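Local coordinates for probable transcriptional regulator, LysR family protein (Rhodococcus sp., PDB 2QL3) that probably regulates transcription by binding DNA, this chain being its C-terminal LysR-type substrate-binding domain rather than the DNA-binding part, at residues Arg77-Val82 with Leu153-Pro158; Ala143-Gly148 with Leu167-Lys172. All blocks are in the same frame, centred on the assembly; numbering follows the deposited sequence.

Interaction 1 of 2, residues Arg77-Val82 with Leu153-Pro158; sequences REPMVV and LLLQRP
A short antiparallel beta ladder joins Met80 to Leu154 and Val81 to Leu153, just before the chain after Leu154 turns off into a loop. Met80 and Leu154 form the hydrogen-bonded pair: Met80 N reaches Leu154 O at 3.1 Å and Leu154 N returns to Met80 O at 3.0 Å. Residue 80, modelled as selenomethionine, has CG wedged between the backbone N and the carbonyl carbon (chi1 72°), and two further bends carry SE to 3.6 Å from Arg157 CB, across that side chain. Strand 69-84 belongs to the crossover that links the two alpha/beta subdomains of this periplasmic-binding-protein-like fold, and Arg77 sits where it enters the second. There its CB packs at 3.4 Å from Leu155 O, and the guanidinium lies along the backbone of Gln156 and Arg157. Its NH2 comes very near Arg157 N, another donor, so the exact placing of the group is uncertain. With an alanine here the guanidinium would be gone, and the backbone at Gln156 and Arg157 would probably lose part of its cover, though a CB would still lie by Leu155 O. Beside the ladder, Pro79 CG lies 4.1 Å from Leu155 CD1, the two side chains running alongside. The side chains of Val82 and Leu154 cross at about a right angle, Val82 CG2 3.8 Å from Leu154 CD1. The charged end of Arg157 turns elsewhere, to a salt bridge with Asp161.

Interaction 2 of 2, residues Ala143-Gly148 with Leu167-Lys172; sequences AFVGRG and LPVVVK
Leu167 reaches the last turn of helix 138-147 with one methyl, CD1, which sits 3.6 Å from Gly146 O and 3.5 Å from Arg147 NE. The same methyl lies over one face of the Arg147 guanidinium, 3.4 Å above its plane and offset toward the rim. Arg147 is folded for this: CG is anti to the backbone N (chi1 178°), and bends at the next two torsions bring the flat group to the methyl. NE also makes a salt bridge with Glu165, which should help to fix the rotation of the guanidinium against it. Gly146 is the point where the backbones come nearest. Its CA lies 3.6 Å from Pro168 O, and a CB would come to about 3.3 Å from that oxygen, so a side chain here would probably crowd the approach. No direct hydrogen bond spans the two segments; instead one water donates to both Gly146 O, at 2.6 Å, and Pro168 O, at 2.7 Å, using a helix carbonyl and a loop carbonyl together. Further along the chain, Val169 sets CG2 against Gly146 CA at 3.9 Å, with Val145 CG1 farther off. The helix stops in a Schellman motif, where Gly148 has positive phi and its N bonds to Val145 O and, weakly, to Phe144 O. Phe144 and Arg147 also touch Phe38 and Tyr25 of the second subunit, respectively, so this helix, packed on a strand of its own subdomain, is consistent with the side-by-side dimer of LysR-type effector domains.

In the fold
Both contacts are built on the second subdomain and reach the same sheet, in which strand 69-84 has strand 152-154 as one neighbour and strand 169-173 as another. Interaction 1 is mostly buried and strand-to-strand, with a backbone ladder that gives way to loop packing near the crossover. Interaction 2 is partly buried and joins the last turn of a helix to the loop and strand at 167-169 through methyl contacts and a bridging water, close to the second subunit. They meet directly: Val81 O probably accepts a hydrogen bond from Lys172 N, Met80 SE packs on Val171, and Val82 touches Leu154 in interaction 1 and, in interaction 2, Val169 with its side chain and Val145 CG1 with its backbone O.

Interaction 1 of 2, residues Arg77-Val82 with Leu153-Pro158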
ATOM      1  N   ARG A  77      11.804   9.856 -12.917  1.00 32.03           N
ATOM      2  CA  ARG A  77      11.385   8.574 -13.502  1.00 34.48           C
ATOM      3  C   ARG A  77      10.347   8.793 -14.529  1.00 32.39           C
ATOM      4  O   ARG A  77       9.466   9.623 -14.389  1.00 32.61           O
ATOM      5  CB  ARG A  77      10.801   7.616 -12.445  1.00 36.33           C
ATOM      6  CG  ARG A  77      11.691   7.421 -11.220  1.00 39.98           C
ATOM      7  CD  ARG A  77      12.337   6.074 -11.256  1.00 46.21           C
ATOM      8  NE  ARG A  77      11.742   5.223 -10.223  1.00 48.68           N
ATOM      9  CZ  ARG A  77      11.750   3.879 -10.228  1.00 47.58           C
ATOM     10  NH1 ARG A  77      12.343   3.206 -11.227  1.00 45.71           N
ATOM     11  NH2 ARG A  77      11.182   3.220  -9.213  1.00 37.30           N
ATOM     12  N   GLU A  78      10.468   8.003 -15.566  1.00 33.49           N
ATOM     13  CA  GLU A  78       9.518   7.906 -16.657  1.00 34.03           C
ATOM     14  C   GLU A  78       8.287   7.088 -16.228  1.00 32.66           C
ATOM     15  O   GLU A  78       8.445   6.009 -15.704  1.00 32.78           O
ATOM     16  CB  GLU A  78      10.242   7.139 -17.747  1.00 35.85           C
ATOM     17  CG  GLU A  78      10.823   7.928 -18.873  1.00 40.89           C
ATOM     18  CD  GLU A  78      10.027   7.670 -20.152  1.00 48.77           C
ATOM     19  OE1 GLU A  78       9.450   8.664 -20.658  1.00 52.38           O
ATOM     20  OE2 GLU A  78       9.974   6.488 -20.644  1.00 46.69           O
ATOM     21  N   PRO A  79       7.059   7.586 -16.468  1.00 31.95           N
ATOM     22  CA  PRO A  79       5.913   6.641 -16.337  1.00 31.55           C
ATOM     23  C   PRO A  79       6.114   5.411 -17.229  1.00 31.05           C
ATOM     24  O   PRO A  79       6.663   5.550 -18.351  1.00 30.97           O
ATOM     25  CB  PRO A  79       4.703   7.421 -16.862  1.00 30.92           C
ATOM     26  CG  PRO A  79       5.157   8.875 -16.902  1.00 31.94           C
ATOM     27  CD  PRO A  79       6.654   8.956 -16.851  1.00 30.67           C
HETATM   28  N   MSE A  80       5.685   4.246 -16.720  1.00 29.58           N
HETATM   29  CA  MSE A  80       5.727   2.953 -17.420  1.00 29.67           C
HETATM   30  C   MSE A  80       4.378   2.205 -17.383  1.00 28.55           C
HETATM   31  O   MSE A  80       3.547   2.384 -16.494  1.00 26.01           O
HETATM   32  CB  MSE A  80       6.829   2.054 -16.859  1.00 30.86           C
HETATM   33  CG  MSE A  80       6.555   1.480 -15.463  1.00 34.62           C
HETATM   34 SE   MSE A  80       8.217   1.305 -14.372  0.50 34.33          SE
HETATM   35  CE  MSE A  80       8.416   3.104 -13.606  1.00 38.12           C
ATOM     36  N   VAL A  81       4.158   1.416 -18.418  1.00 27.32           N
ATOM     37  CA  VAL A  81       3.025   0.515 -18.458  1.00 26.61           C
ATOM     38  C   VAL A  81       3.383  -0.769 -17.704  1.00 26.09           C
ATOM     39  O   VAL A  81       4.528  -1.202 -17.768  1.00 25.16           O
ATOM     40  CB  VAL A  81       2.560   0.238 -19.961  1.00 24.50           C
ATOM     41  CG1 VAL A  81       1.718  -0.989 -20.046  1.00 23.17           C
ATOM     42  CG2 VAL A  81       1.725   1.426 -20.406  1.00 26.20           C
ATOM     43  N   VAL A  82       2.402  -1.327 -16.973  1.00 24.63           N
ATOM     44  CA  VAL A  82       2.590  -2.564 -16.266  1.00 23.77           C
ATOM     45  C   VAL A  82       1.476  -3.461 -16.683  1.00 24.90           C
ATOM     46  O   VAL A  82       0.307  -3.051 -16.693  1.00 25.41           O
ATOM     47  CB  VAL A  82       2.709  -2.351 -14.697  1.00 24.99           C
ATOM     48  CG1 VAL A  82       3.157  -3.625 -14.002  1.00 21.79           C
ATOM     49  CG2 VAL A  82       3.668  -1.200 -14.358  1.00 24.55           C
ATOM     50  N   LEU A 153      -0.572   2.189 -15.339  1.00 30.17           N
ATOM     51  CA  LEU A 153       0.677   2.937 -15.451  1.00 31.95           C
ATOM     52  C   LEU A 153       1.117   3.444 -14.109  1.00 30.94           C
ATOM     53  O   LEU A 153       0.293   3.892 -13.321  1.00 31.15           O
ATOM     54  CB  LEU A 153       0.587   4.056 -16.490  1.00 33.32           C
ATOM     55  CG  LEU A 153      -0.378   5.214 -16.494  1.00 38.02           C
ATOM     56  CD1 LEU A 153       0.376   6.450 -16.032  1.00 37.99           C
ATOM     57  CD2 LEU A 153      -0.889   5.450 -17.899  1.00 36.81           C
ATOM     58  N   LEU A 154       2.423   3.353 -13.868  1.00 30.77           N
ATOM     59  CA  LEU A 154       3.038   3.622 -12.565  1.00 29.52           C
ATOM     60  C   LEU A 154       4.309   4.430 -12.741  1.00 29.70           C
ATOM     61  O   LEU A 154       5.047   4.282 -13.727  1.00 29.16           O
ATOM     62  CB  LEU A 154       3.362   2.303 -11.816  1.00 29.81           C
ATOM     63  CG  LEU A 154       2.195   1.358 -11.362  1.00 26.34           C
ATOM     64  CD1 LEU A 154       2.745   0.058 -10.860  1.00 21.44           C
ATOM     65  CD2 LEU A 154       1.156   1.953 -10.349  1.00 24.87           C
ATOM     66  N   LEU A 155       4.572   5.265 -11.737  1.00 30.86           N
ATOM     67  CA  LEU A 155       5.689   6.196 -11.732  1.00 31.36           C
ATOM     68  C   LEU A 155       6.893   5.553 -11.061  1.00 31.11           C
ATOM     69  O   LEU A 155       8.006   6.080 -11.131  1.00 31.24           O
ATOM     70  CB  LEU A 155       5.309   7.507 -11.006  1.00 31.88           C
ATOM     71  CG  LEU A 155       4.573   8.546 -11.859  1.00 36.03           C
ATOM     72  CD1 LEU A 155       5.567   9.173 -12.800  1.00 41.67           C
ATOM     73  CD2 LEU A 155       3.470   7.942 -12.717  1.00 42.78           C
ATOM     74  N   GLN A 156       6.662   4.455 -10.367  1.00 29.11           N
ATOM     75  CA  GLN A 156       7.770   3.778  -9.754  1.00 29.76           C
ATOM     76  C   GLN A 156       7.710   2.277  -9.979  1.00 28.45           C
ATOM     77  O   GLN A 156       6.659   1.709 -10.280  1.00 27.86           O
ATOM     78  CB  GLN A 156       7.794   4.059  -8.261  1.00 31.11           C
ATOM     79  CG  GLN A 156       7.748   5.548  -7.906  1.00 33.97           C
ATOM     80  CD  GLN A 156       7.819   5.706  -6.454  1.00 40.80           C
ATOM     81  OE1 GLN A 156       6.780   5.857  -5.779  1.00 44.41           O
ATOM     82  NE2 GLN A 156       9.036   5.600  -5.921  1.00 38.42           N
ATOM     83  N   ARG A 157       8.845   1.648  -9.770  1.00 27.47           N
ATOM     84  CA  ARG A 157       9.011   0.237 -10.052  1.00 27.35           C
ATOM     85  C   ARG A 157       9.698  -0.466  -8.880  1.00 27.40           C
ATOM     86  O   ARG A 157      10.890  -0.366  -8.738  1.00 26.38           O
ATOM     87  CB  ARG A 157       9.806   0.035 -11.346  1.00 26.79           C
ATOM     88  CG  ARG A 157      10.292  -1.391 -11.492  1.00 25.80           C
ATOM     89  CD  ARG A 157      10.114  -2.063 -12.789  1.00 32.33           C
ATOM     90  NE  ARG A 157      11.230  -1.932 -13.703  1.00 35.07           N
ATOM     91  CZ  ARG A 157      11.663  -2.854 -14.574  1.00 35.07           C
ATOM     92  NH1 ARG A 157      12.672  -2.527 -15.366  1.00 37.94           N
ATOM     93  NH2 ARG A 157      11.165  -4.083 -14.674  1.00 30.35           N
ATOM     94  N   PRO A 158       8.924  -1.239  -8.077  1.00 27.93           N
ATOM     95  CA  PRO A 158       9.529  -2.126  -7.066  1.00 27.55           C
ATOM     96  C   PRO A 158      10.659  -2.952  -7.646  1.00 27.58           C
ATOM     97  O   PRO A 158      10.583  -3.408  -8.796  1.00 28.27           O
ATOM     98  CB  PRO A 158       8.364  -3.014  -6.628  1.00 26.14           C
ATOM     99  CG  PRO A 158       7.167  -2.098  -6.794  1.00 27.49           C
ATOM    100  CD  PRO A 158       7.446  -1.315  -8.072  1.00 26.90           C
TER

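Interaction 2 of 2, residues Ala143-Gly148 with Leu167-Lys172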
ATOM      1  N   ALA A 143      -0.925  -5.830  -7.947  1.00 22.23           N
ATOM      2  CA  ALA A 143      -1.497  -7.177  -7.744  1.00 23.38           C
ATOM      3  C   ALA A 143      -2.665  -7.474  -8.697  1.00 23.53           C
ATOM      4  O   ALA A 143      -2.763  -8.588  -9.224  1.00 22.98           O
ATOM      5  CB  ALA A 143      -1.952  -7.357  -6.332  1.00 23.25           C
ATOM      6  N   PHE A 144      -3.536  -6.476  -8.924  1.00 24.35           N
ATOM      7  CA  PHE A 144      -4.654  -6.621  -9.863  1.00 24.74           C
ATOM      8  C   PHE A 144      -4.124  -6.852 -11.299  1.00 23.96           C
ATOM      9  O   PHE A 144      -4.579  -7.734 -12.013  1.00 26.22           O
ATOM     10  CB  PHE A 144      -5.596  -5.408  -9.822  1.00 24.87           C
ATOM     11  CG  PHE A 144      -6.689  -5.461  -8.766  1.00 25.78           C
ATOM     12  CD1 PHE A 144      -6.541  -6.166  -7.608  1.00 26.43           C
ATOM     13  CD2 PHE A 144      -7.882  -4.758  -8.960  1.00 26.80           C
ATOM     14  CE1 PHE A 144      -7.535  -6.222  -6.649  1.00 27.45           C
ATOM     15  CE2 PHE A 144      -8.897  -4.810  -7.980  1.00 27.73           C
ATOM     16  CZ  PHE A 144      -8.703  -5.511  -6.821  1.00 27.47           C
ATOM     17  N   VAL A 145      -3.181  -6.051 -11.739  1.00 25.31           N
ATOM     18  CA  VAL A 145      -2.585  -6.214 -13.067  1.00 24.21           C
ATOM     19  C   VAL A 145      -1.871  -7.588 -13.206  1.00 24.30           C
ATOM     20  O   VAL A 145      -1.984  -8.252 -14.247  1.00 25.28           O
ATOM     21  CB  VAL A 145      -1.610  -5.005 -13.370  1.00 24.33           C
ATOM     22  CG1 VAL A 145      -0.746  -5.286 -14.539  1.00 25.62           C
ATOM     23  CG2 VAL A 145      -2.432  -3.695 -13.623  1.00 24.73           C
ATOM     24  N   GLY A 146      -1.139  -8.025 -12.181  1.00 24.17           N
ATOM     25  CA  GLY A 146      -0.392  -9.283 -12.256  1.00 24.09           C
ATOM     26  C   GLY A 146      -1.351 -10.469 -12.401  1.00 25.61           C
ATOM     27  O   GLY A 146      -1.062 -11.449 -13.077  1.00 24.35           O
ATOM     28  N   ARG A 147      -2.514 -10.355 -11.760  1.00 26.75           N
ATOM     29  CA  ARG A 147      -3.588 -11.337 -11.855  1.00 26.71           C
ATOM     30  C   ARG A 147      -4.421 -11.277 -13.173  1.00 27.14           C
ATOM     31  O   ARG A 147      -5.115 -12.191 -13.476  1.00 28.64           O
ATOM     32  CB  ARG A 147      -4.477 -11.269 -10.577  1.00 25.78           C
ATOM     33  CG  ARG A 147      -5.645 -12.216 -10.576  1.00 27.23           C
ATOM     34  CD  ARG A 147      -5.254 -13.717 -10.613  1.00 27.18           C
ATOM     35  NE  ARG A 147      -4.503 -14.114  -9.415  1.00 31.59           N
ATOM     36  CZ  ARG A 147      -4.251 -15.370  -9.038  1.00 31.18           C
ATOM     37  NH1 ARG A 147      -4.685 -16.399  -9.755  1.00 31.69           N
ATOM     38  NH2 ARG A 147      -3.581 -15.608  -7.914  1.00 30.33           N
ATOM     39  N   GLY A 148      -4.326 -10.220 -13.961  1.00 27.74           N
ATOM     40  CA  GLY A 148      -4.982 -10.196 -15.251  1.00 27.38           C
ATOM     41  C   GLY A 148      -6.199  -9.288 -15.316  1.00 27.70           C
ATOM     42  O   GLY A 148      -6.920  -9.324 -16.307  1.00 28.02           O
ATOM     43  N   LEU A 167       2.752 -13.350  -8.200  1.00 26.05           N
ATOM     44  CA  LEU A 167       2.626 -13.325  -9.652  1.00 26.17           C
ATOM     45  C   LEU A 167       3.560 -12.303 -10.276  1.00 26.44           C
ATOM     46  O   LEU A 167       3.894 -11.312  -9.615  1.00 25.13           O
ATOM     47  CB  LEU A 167       1.188 -13.051 -10.063  1.00 26.68           C
ATOM     48  CG  LEU A 167       0.241 -14.192  -9.787  1.00 25.36           C
ATOM     49  CD1 LEU A 167      -1.095 -13.834 -10.363  1.00 25.90           C
ATOM     50  CD2 LEU A 167       0.729 -15.575 -10.363  1.00 28.77           C
ATOM     51  N   PRO A 168       4.004 -12.545 -11.528  1.00 27.40           N
ATOM     52  CA  PRO A 168       4.934 -11.566 -12.090  1.00 26.99           C
ATOM     53  C   PRO A 168       4.162 -10.427 -12.716  1.00 28.06           C
ATOM     54  O   PRO A 168       2.955 -10.507 -13.001  1.00 27.71           O
ATOM     55  CB  PRO A 168       5.681 -12.350 -13.159  1.00 27.09           C
ATOM     56  CG  PRO A 168       4.629 -13.278 -13.692  1.00 27.69           C
ATOM     57  CD  PRO A 168       3.750 -13.651 -12.482  1.00 27.31           C
ATOM     58  N   VAL A 169       4.881  -9.355 -12.925  1.00 28.04           N
ATOM     59  CA  VAL A 169       4.323  -8.223 -13.564  1.00 28.78           C
ATOM     60  C   VAL A 169       5.332  -7.902 -14.673  1.00 28.58           C
ATOM     61  O   VAL A 169       6.537  -8.175 -14.538  1.00 28.90           O
ATOM     62  CB  VAL A 169       4.170  -7.183 -12.455  1.00 29.39           C
ATOM     63  CG1 VAL A 169       5.163  -6.080 -12.537  1.00 31.00           C
ATOM     64  CG2 VAL A 169       2.684  -6.873 -12.175  1.00 30.12           C
ATOM     65  N   VAL A 170       4.839  -7.347 -15.774  1.00 27.60           N
ATOM     66  CA  VAL A 170       5.649  -7.085 -16.940  1.00 26.98           C
ATOM     67  C   VAL A 170       5.580  -5.597 -17.220  1.00 28.73           C
ATOM     68  O   VAL A 170       4.513  -5.043 -17.539  1.00 28.82           O
ATOM     69  CB  VAL A 170       5.177  -7.874 -18.188  1.00 27.34           C
ATOM     70  CG1 VAL A 170       6.100  -7.524 -19.433  1.00 26.07           C
ATOM     71  CG2 VAL A 170       5.111  -9.406 -17.901  1.00 21.37           C
ATOM     72  N   VAL A 171       6.749  -4.969 -17.105  1.00 28.62           N
ATOM     73  CA  VAL A 171       6.889  -3.512 -17.045  1.00 28.37           C
ATOM     74  C   VAL A 171       7.416  -3.120 -18.398  1.00 29.23           C
ATOM     75  O   VAL A 171       8.399  -3.675 -18.887  1.00 29.57           O
ATOM     76  CB  VAL A 171       7.863  -3.124 -15.861  1.00 27.46           C
ATOM     77  CG1 VAL A 171       8.280  -1.715 -15.921  1.00 29.96           C
ATOM     78  CG2 VAL A 171       7.197  -3.422 -14.499  1.00 28.79           C
ATOM     79  N   LYS A 172       6.725  -2.196 -19.062  1.00 29.85           N
ATOM     80  CA  LYS A 172       7.170  -1.744 -20.364  1.00 29.89           C
ATOM     81  C   LYS A 172       7.241  -0.232 -20.487  1.00 29.98           C
ATOM     82  O   LYS A 172       6.340   0.479 -19.957  1.00 29.67           O
ATOM     83  CB  LYS A 172       6.237  -2.307 -21.437  1.00 30.69           C
ATOM     84  CG  LYS A 172       6.172  -3.798 -21.402  1.00 31.23           C
ATOM     85  CD  LYS A 172       5.599  -4.322 -22.646  1.00 35.46           C
ATOM     86  CE  LYS A 172       6.627  -5.178 -23.309  1.00 39.17           C
ATOM     87  NZ  LYS A 172       6.215  -6.573 -23.076  1.00 40.17           N
TER
HETATM   88  O   HOH W   1       1.142 -12.108 -14.272  1.00 19.72           O